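Local coordinates for Ras GTPase-activating-like protein IQGAP2 (Homo sapiens, PDB 5CJP) that probably binds Rho-family GTPases such as Cdc42 through a Ras-GAP-related domain and, as in other IQGAPs, acts as a scaffold rather than a GTPase activator, at residues 8-11 / 12-16; 27-30 / 31-35; 38-41 / 42-46; 88-92 / 93-97. All coordinates share one frame; numbering follows the deposited sequence.

Interaction 1: 8-11 / 12-16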
# COMPACT_ATOMS: atom_id res chain seq x y z
N ARG E 8 -19.26 -14.73 16.52
CA ARG E 8 -20.13 -13.76 15.87
C ARG E 8 -20.23 -12.49 16.70
O ARG E 8 -20.16 -11.38 16.17
CB ARG E 8 -21.54 -14.33 15.68
CG ARG E 8 -21.61 -15.62 14.87
CD ARG E 8 -20.93 -15.52 13.49
NE ARG E 8 -21.27 -14.31 12.75
CZ ARG E 8 -22.50 -13.84 12.58
NH1 ARG E 8 -23.55 -14.46 13.11
NH2 ARG E 8 -22.69 -12.72 11.86
N LYS E 9 -20.39 -12.65 18.01
CA LYS E 9 -20.48 -11.50 18.90
C LYS E 9 -19.20 -10.69 18.72
O LYS E 9 -19.21 -9.46 18.75
CB LYS E 9 -20.62 -11.97 20.36
CG LYS E 9 -21.61 -11.16 21.20
CD LYS E 9 -21.21 -9.70 21.33
CE LYS E 9 -22.05 -8.97 22.37
NZ LYS E 9 -23.51 -9.00 22.04
N THR E 10 -18.09 -11.40 18.52
CA THR E 10 -16.78 -10.79 18.30
C THR E 10 -16.68 -10.23 16.88
O THR E 10 -16.26 -9.09 16.67
CB THR E 10 -15.67 -11.81 18.50
OG1 THR E 10 -15.55 -12.10 19.89
CG2 THR E 10 -14.34 -11.28 17.97
N LEU E 11 -17.06 -11.06 15.92
CA LEU E 11 -17.02 -10.66 14.52
C LEU E 11 -17.85 -9.39 14.34
O LEU E 11 -17.50 -8.50 13.57
CB LEU E 11 -17.59 -11.77 13.62
CG LEU E 11 -17.41 -11.46 12.14
CD1 LEU E 11 -15.97 -11.69 11.78
CD2 LEU E 11 -18.30 -12.31 11.28
N GLU E 12 -18.95 -9.33 15.08
CA GLU E 12 -19.85 -8.19 15.02
C GLU E 12 -19.27 -6.96 15.71
O GLU E 12 -19.61 -5.83 15.37
CB GLU E 12 -21.20 -8.57 15.63
CG GLU E 12 -22.01 -9.52 14.74
CD GLU E 12 -23.29 -10.00 15.40
OE1 GLU E 12 -23.20 -10.64 16.46
OE2 GLU E 12 -24.38 -9.75 14.85
N THR E 13 -18.38 -7.17 16.67
CA THR E 13 -17.76 -6.06 17.36
C THR E 13 -16.66 -5.51 16.44
O THR E 13 -16.34 -4.31 16.47
CB THR E 13 -17.19 -6.51 18.73
OG1 THR E 13 -18.25 -7.06 19.52
CG2 THR E 13 -16.59 -5.34 19.50
N TYR E 14 -16.11 -6.38 15.60
CA TYR E 14 -15.07 -5.96 14.65
C TYR E 14 -15.69 -5.20 13.49
O TYR E 14 -15.12 -4.20 13.03
CB TYR E 14 -14.29 -7.16 14.13
CG TYR E 14 -13.02 -7.43 14.89
CD1 TYR E 14 -11.88 -6.67 14.66
CD2 TYR E 14 -12.96 -8.42 15.88
CE1 TYR E 14 -10.71 -6.87 15.38
CE2 TYR E 14 -11.80 -8.64 16.62
CZ TYR E 14 -10.67 -7.86 16.37
OH TYR E 14 -9.52 -8.03 17.12
N GLN E 15 -16.84 -5.67 13.01
CA GLN E 15 -17.53 -5.01 11.90
C GLN E 15 -17.94 -3.60 12.33
O GLN E 15 -17.88 -2.66 11.53
CB GLN E 15 -18.78 -5.81 11.50
CG GLN E 15 -18.51 -7.27 11.14
CD GLN E 15 -19.79 -8.03 10.81
OE1 GLN E 15 -20.75 -8.00 11.57
NE2 GLN E 15 -19.80 -8.73 9.68
N GLN E 16 -18.35 -3.46 13.58
CA GLN E 16 -18.73 -2.16 14.13
C GLN E 16 -17.51 -1.25 14.12
O GLN E 16 -17.61 -0.07 13.78
CB GLN E 16 -19.26 -2.31 15.56
CG GLN E 16 -20.75 -2.62 15.69
CD GLN E 16 -21.64 -1.47 15.24
OE1 GLN E 16 -21.59 -0.37 15.80
NE2 GLN E 16 -22.47 -1.72 14.24

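Interaction 2: 27-30 / 31-35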
# COMPACT_ATOMS: atom_id res chain seq x y z
N TYR E 27 -17.49 9.56 16.51
CA TYR E 27 -18.17 8.76 17.51
C TYR E 27 -17.24 7.65 18.02
O TYR E 27 -17.28 7.28 19.19
CB TYR E 27 -19.48 8.21 16.91
CG TYR E 27 -20.28 7.34 17.86
CD1 TYR E 27 -20.67 7.82 19.11
CD2 TYR E 27 -20.60 6.02 17.53
CE1 TYR E 27 -21.35 7.01 20.02
CE2 TYR E 27 -21.27 5.20 18.44
CZ TYR E 27 -21.64 5.71 19.68
OH TYR E 27 -22.29 4.91 20.58
N LEU E 28 -16.37 7.14 17.14
CA LEU E 28 -15.42 6.10 17.57
C LEU E 28 -14.53 6.74 18.64
O LEU E 28 -14.32 6.16 19.72
CB LEU E 28 -14.55 5.64 16.40
CG LEU E 28 -14.06 4.19 16.46
CD1 LEU E 28 -12.76 4.04 15.71
CD2 LEU E 28 -13.83 3.77 17.87
N ALA E 29 -14.01 7.93 18.33
CA ALA E 29 -13.16 8.67 19.25
C ALA E 29 -13.87 8.82 20.59
O ALA E 29 -13.28 8.57 21.65
CB ALA E 29 -12.84 10.04 18.69
N LYS E 30 -15.14 9.24 20.56
CA LYS E 30 -15.87 9.38 21.81
C LYS E 30 -15.89 8.04 22.58
O LYS E 30 -15.63 8.00 23.78
CB LYS E 30 -17.30 9.87 21.55
CG LYS E 30 -18.11 10.04 22.81
CD LYS E 30 -19.59 10.05 22.48
CE LYS E 30 -20.44 9.97 23.74
NZ LYS E 30 -21.85 9.53 23.43
N LEU E 31 -16.21 6.94 21.89
CA LEU E 31 -16.25 5.65 22.56
C LEU E 31 -14.88 5.35 23.17
O LEU E 31 -14.77 4.73 24.26
CB LEU E 31 -16.60 4.55 21.56
CG LEU E 31 -18.02 4.54 21.04
CD1 LEU E 31 -18.21 3.37 20.09
CD2 LEU E 31 -19.00 4.43 22.19
N ILE E 32 -13.82 5.76 22.47
CA ILE E 32 -12.46 5.55 22.99
C ILE E 32 -12.29 6.33 24.30
O ILE E 32 -11.75 5.79 25.27
CB ILE E 32 -11.37 5.96 21.94
CG1 ILE E 32 -11.13 4.81 20.94
CG2 ILE E 32 -10.11 6.38 22.61
CD1 ILE E 32 -12.30 3.98 20.69
N PHE E 33 -12.77 7.57 24.36
CA PHE E 33 -12.62 8.35 25.60
C PHE E 33 -13.26 7.69 26.82
O PHE E 33 -12.70 7.74 27.91
CB PHE E 33 -13.21 9.77 25.47
CG PHE E 33 -12.60 10.59 24.38
CD1 PHE E 33 -11.24 10.54 24.13
CD2 PHE E 33 -13.40 11.38 23.58
CE1 PHE E 33 -10.69 11.27 23.09
CE2 PHE E 33 -12.85 12.12 22.52
CZ PHE E 33 -11.50 12.06 22.28
N GLN E 34 -14.40 7.06 26.65
CA GLN E 34 -15.04 6.44 27.81
C GLN E 34 -14.60 5.01 28.21
O GLN E 34 -15.08 4.49 29.21
CB GLN E 34 -16.57 6.51 27.67
CG GLN E 34 -17.13 5.61 26.59
CD GLN E 34 -18.61 5.82 26.34
OE1 GLN E 34 -19.35 4.87 26.13
NE2 GLN E 34 -19.05 7.09 26.35
N MET E 35 -13.71 4.40 27.44
CA MET E 35 -13.22 3.05 27.77
C MET E 35 -12.23 3.14 28.92
O MET E 35 -11.67 4.20 29.18
CB MET E 35 -12.44 2.46 26.59
CG MET E 35 -13.26 2.01 25.40
SD MET E 35 -12.14 1.61 24.02
CE MET E 35 -10.83 0.82 24.87

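Interaction 3: 38-41 / 42-46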
# COMPACT_ATOMS: atom_id res chain seq x y z
N ASN E 38 -6.45 1.82 30.17
CA ASN E 38 -5.48 0.84 29.70
C ASN E 38 -5.93 0.21 28.40
O ASN E 38 -5.11 -0.19 27.57
CB ASN E 38 -5.27 -0.26 30.74
CG ASN E 38 -4.74 0.28 32.05
OD1 ASN E 38 -5.40 1.09 32.71
ND2 ASN E 38 -3.56 -0.16 32.43
N LYS E 39 -7.24 0.15 28.21
CA LYS E 39 -7.84 -0.45 27.03
C LYS E 39 -7.91 0.44 25.78
O LYS E 39 -8.02 -0.07 24.66
CB LYS E 39 -9.24 -0.97 27.37
CG LYS E 39 -9.24 -2.21 28.25
CD LYS E 39 -8.52 -3.36 27.53
CE LYS E 39 -8.79 -4.72 28.17
NZ LYS E 39 -8.18 -4.84 29.51
N SER E 40 -7.85 1.75 25.97
CA SER E 40 -7.95 2.67 24.84
C SER E 40 -6.64 2.80 24.07
O SER E 40 -6.61 3.36 22.98
CB SER E 40 -8.39 4.05 25.32
OG SER E 40 -7.36 4.68 26.07
N THR E 41 -5.56 2.28 24.64
CA THR E 41 -4.25 2.37 24.02
C THR E 41 -4.12 1.64 22.68
O THR E 41 -3.37 2.06 21.81
CB THR E 41 -3.17 1.83 24.97
OG1 THR E 41 -3.24 2.54 26.22
CG2 THR E 41 -1.77 1.99 24.37
N LYS E 42 -4.86 0.55 22.53
CA LYS E 42 -4.80 -0.26 21.31
C LYS E 42 -5.61 0.27 20.14
O LYS E 42 -5.63 -0.34 19.06
CB LYS E 42 -5.24 -1.69 21.63
CG LYS E 42 -6.64 -1.77 22.16
CD LYS E 42 -6.90 -3.10 22.81
CE LYS E 42 -8.26 -3.11 23.47
NZ LYS E 42 -8.40 -4.28 24.38
N PHE E 43 -6.26 1.41 20.34
CA PHE E 43 -7.04 2.00 19.26
C PHE E 43 -6.50 3.38 18.91
O PHE E 43 -6.82 3.91 17.85
CB PHE E 43 -8.51 2.14 19.66
CG PHE E 43 -9.22 0.84 19.78
CD1 PHE E 43 -9.36 -0.00 18.67
CD2 PHE E 43 -9.73 0.42 21.01
CE1 PHE E 43 -9.98 -1.23 18.79
CE2 PHE E 43 -10.35 -0.81 21.13
CZ PHE E 43 -10.47 -1.64 20.02
N MET E 44 -5.69 3.95 19.78
CA MET E 44 -5.15 5.29 19.58
C MET E 44 -4.53 5.54 18.21
O MET E 44 -4.98 6.40 17.45
CB MET E 44 -4.15 5.61 20.70
CG MET E 44 -4.02 7.09 21.06
SD MET E 44 -5.59 7.92 21.45
CE MET E 44 -6.15 6.96 22.85
N ASP E 45 -3.49 4.79 17.86
CA ASP E 45 -2.86 4.99 16.57
C ASP E 45 -3.81 4.89 15.39
O ASP E 45 -3.91 5.81 14.57
CB ASP E 45 -1.73 3.98 16.39
CG ASP E 45 -0.47 4.37 17.15
OD1 ASP E 45 -0.56 5.11 18.15
OD2 ASP E 45 0.62 3.91 16.75
N THR E 46 -4.52 3.78 15.30
CA THR E 46 -5.42 3.56 14.18
C THR E 46 -6.53 4.60 14.05
O THR E 46 -6.92 4.96 12.94
CB THR E 46 -5.96 2.13 14.23
OG1 THR E 46 -7.38 2.15 14.43
CG2 THR E 46 -5.28 1.36 15.37

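Interaction 4: 88-92 / 93-97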
# COMPACT_ATOMS: atom_id res chain seq x y z
N THR E 88 -3.00 14.35 36.82
CA THR E 88 -2.72 13.03 37.40
C THR E 88 -3.63 11.95 36.81
O THR E 88 -3.27 10.77 36.75
CB THR E 88 -2.93 13.03 38.94
OG1 THR E 88 -4.30 13.30 39.24
CG2 THR E 88 -2.05 14.09 39.60
N GLY E 89 -4.82 12.37 36.38
CA GLY E 89 -5.79 11.45 35.81
C GLY E 89 -5.47 10.97 34.41
O GLY E 89 -6.19 10.12 33.88
N ASN E 90 -4.43 11.52 33.79
CA ASN E 90 -4.02 11.12 32.44
C ASN E 90 -5.22 10.89 31.52
O ASN E 90 -5.37 9.81 30.94
CB ASN E 90 -3.17 9.85 32.54
CG ASN E 90 -2.66 9.37 31.19
OD1 ASN E 90 -2.66 8.16 30.91
ND2 ASN E 90 -2.22 10.29 30.35
N PRO E 91 -6.09 11.91 31.36
CA PRO E 91 -7.29 11.85 30.53
C PRO E 91 -6.96 11.44 29.11
O PRO E 91 -6.05 11.98 28.50
CB PRO E 91 -7.85 13.27 30.63
CG PRO E 91 -6.61 14.09 30.73
CD PRO E 91 -5.79 13.31 31.72
N THR E 92 -7.70 10.48 28.56
CA THR E 92 -7.37 10.02 27.22
C THR E 92 -7.65 11.04 26.13
O THR E 92 -7.05 10.98 25.06
CB THR E 92 -8.03 8.64 26.93
OG1 THR E 92 -8.69 8.66 25.66
CG2 THR E 92 -8.98 8.27 28.01
N VAL E 93 -8.50 12.01 26.42
CA VAL E 93 -8.79 13.05 25.44
C VAL E 93 -7.55 13.89 25.24
O VAL E 93 -7.29 14.37 24.15
CB VAL E 93 -9.89 14.01 25.91
CG1 VAL E 93 -10.24 14.99 24.80
CG2 VAL E 93 -11.10 13.24 26.34
N ILE E 94 -6.79 14.09 26.31
CA ILE E 94 -5.58 14.89 26.21
C ILE E 94 -4.51 14.11 25.44
O ILE E 94 -3.73 14.68 24.68
CB ILE E 94 -5.09 15.27 27.60
CG1 ILE E 94 -6.04 16.32 28.19
CG2 ILE E 94 -3.65 15.80 27.54
CD1 ILE E 94 -6.06 17.55 27.40
N LYS E 95 -4.51 12.80 25.62
CA LYS E 95 -3.55 11.93 24.93
C LYS E 95 -3.79 12.02 23.43
O LYS E 95 -2.85 12.08 22.63
CB LYS E 95 -3.73 10.49 25.40
CG LYS E 95 -2.57 9.56 25.12
CD LYS E 95 -2.83 8.19 25.70
CE LYS E 95 -3.14 8.28 27.21
NZ LYS E 95 -3.75 7.02 27.80
N MET E 96 -5.06 12.04 23.05
CA MET E 96 -5.42 12.10 21.64
C MET E 96 -5.17 13.50 21.09
O MET E 96 -4.69 13.66 19.96
CB MET E 96 -6.88 11.71 21.46
CG MET E 96 -7.33 11.67 20.02
SD MET E 96 -8.84 10.71 19.88
CE MET E 96 -9.75 11.80 18.98
N VAL E 97 -5.49 14.50 21.90
CA VAL E 97 -5.29 15.88 21.49
C VAL E 97 -3.83 16.09 21.17
O VAL E 97 -3.50 16.72 20.17
CB VAL E 97 -5.71 16.87 22.59
CG1 VAL E 97 -5.07 18.25 22.34
CG2 VAL E 97 -7.22 16.99 22.60

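Interaction 1: 8-11 / 12-16
Backbone N-H groups of Glu12, Tyr14 and Gln15 bond back four residues to the carbonyls of Arg8, Thr10 and Leu11, with Glu12 N 2.6 Å from Arg8 O. At the fourth carbonyl of this turn, Lys9 O, Thr13 N makes a weak bond, and the hydroxyl Thr13 OG1 adds a shorter one of 2.7 Å. OG1 gets there because it is anti to its own carbonyl carbon (chi1 -58°), which folds it back along the helix. A valine in its place would probably leave Lys9 O with the weak amide bond alone from this turn. The contact lies on helix 7-23, which packs on the C-terminal part of the second subunit, Lys9 at Leu369, Thr13 and Tyr14 at Leu373. Thr10 and Tyr14 run side by side, the methyl Thr10 CG2 meeting the ring edge in its plane, 3.8 Å from Tyr14 CD2. Leu11 and Gln15 face strand 337-343: Leu11 CD2 lies 4.2 Å from Gln15 NE2, which donates to Ile341 O. Arg8 NH2 stays 4.5 Å from Glu12 OE2, with the oxygen well out of the guanidinium plane, so any attraction there is probably one of charge alone, with no N-H aimed at the oxygen.

Interaction 2: 27-30 / 31-35
Tyr27 CG stands anti to the backbone N (chi1 180°) while Leu31 CG lies beside its own N (chi1 -70°), and these torsions lay the leucine branch over one face of the tyrosine ring. Leu31 CG sits 4.2 Å from the Tyr27 ring centroid and 16° off the ring normal, a CH-pi contact. The two methyls spread over different parts of the ring: Leu31 CD1 is 3.9 Å from Tyr27 CE2, and Leu31 CD2 approaches the phenolic end, 3.7 Å from Tyr27 OH. That hydroxyl bonds to Asp364 of the second subunit, so the ring is held both by its face and by its hydroxyl. Ile32 turns CD1 back toward Leu28 CD2, and both side chains are buried. One residue on, the Phe33 ring lies with one face over its own helix, Ala29 O standing 3.3 Å above the ring plane and over its centre. The same carbonyl accepts the bond from Phe33 N at 2.9 Å. Beyond this turn Phe33 packs on helices 58-79 and 92-102. Such i to i+4 pairing is that of an alpha-helix; helix 25-34 buries Leu28, Ala29 and Ile32 among neighbouring helices and turns Tyr27 and Leu31 to the second subunit.

Interaction 3: 38-41 / 42-46
The weakly bonded start of helix 37-54 carries this contact, just after the short link from helix 25-34 and beside the second subunit. Lys39 and Lys42 lie side by side and point the same way. Lys42 CG takes the position between backbone N and carbonyl carbon (chi1 60°), and from there the extended chain runs back over the carbonyl of Lys39, with Lys42 CE 3.3 Å from Lys39 O. The ammonium groups stay 5.2 Å apart, NZ of Lys39 to NZ of Lys42, and the likely repulsion is probably offset in part by partners on the second subunit: Lys42 NZ bonds to Ser372 O, while Lys39 NZ has a long, weak ion pair with Glu375. The backbone here is kinked. Lys42 N and Phe43 N lack the bond four residues back; Phe43 N instead bonds weakly to Ser40 O, three residues back, at 3.3 Å, and Met44 N adds a weak bond to Ser40 O at 3.4 Å. Phe43 and Met44 both touch Ile32 of helix 25-34, and Phe43 also packs on Leu373 of the second subunit. Met44 bends at chi2 and chi3, curling CE to 3.6 Å from Ser40 O and 4.1 Å from Ser40 OG, the hydroxyl that bonds to Gln37 O.

Interaction 4: 88-92 / 93-97
Asn90 and Lys95 reach for each other at a slant where the chain enters helix 92-102, the amide oxygen meeting the end of the lysine. Asn90 OD1 receives a weak bond from Lys95 NZ at 3.5 Å, and the aliphatic Lys95 CE lies 3.8 Å from Asn90 ND2. Turning at chi3 (-55°) aims the otherwise extended Lys95 chain back past the start of the helix. A leucine in place of Asn90 would probably leave the Lys95 ammonium without this amide partner. Pro91 and Ile94 instead lie alongside each other and point the same way, Pro91 CG meeting Ile94 CG1 at 3.4 Å. Pro91 holds the N-cap position, where its ring has no N-H to give and its carbonyl takes up the first turn: Pro91 O accepts weak bonds from Ile94 N at 3.1 Å and Lys95 N at 3.4 Å. The firmer bond follows, Met96 N to Thr92 O at 3.0 Å. Asn90 is the first residue after helix 85-88 to leave helical angles, with positive phi, and two residues later helix 92-102 begins, within the GAP-related domain. The chemistry thus divides: an apolar proline-isoleucine pair packs at the helix start, while the polar link between side chains, Asn90 to Lys95, is long and probably adds only modest restraint.

From the N terminus the four contacts come in series, each local and closing no loop, so none nests in or crosses another; the first three lie within single helices, the fourth joins the linker before helix 92-102 to its first turns. Interaction 1 belongs to helix 7-23 and stays apart from the rest, its nearest atoms about 6 Å from interaction 2. Interaction 2, on helix 25-34, joins the next two. Its Met35 CE reaches Ser40 N of interaction 3 at 3.3 Å, and its Phe33 CD1 meets Val93 CG2 of interaction 4 at 3.5 Å. Interactions 3 and 4 also meet, through Met44 and Met96, so helices 25-34, 37-54 and 92-102 pack mutually. Interactions 1, 2 and 3 all touch the second subunit.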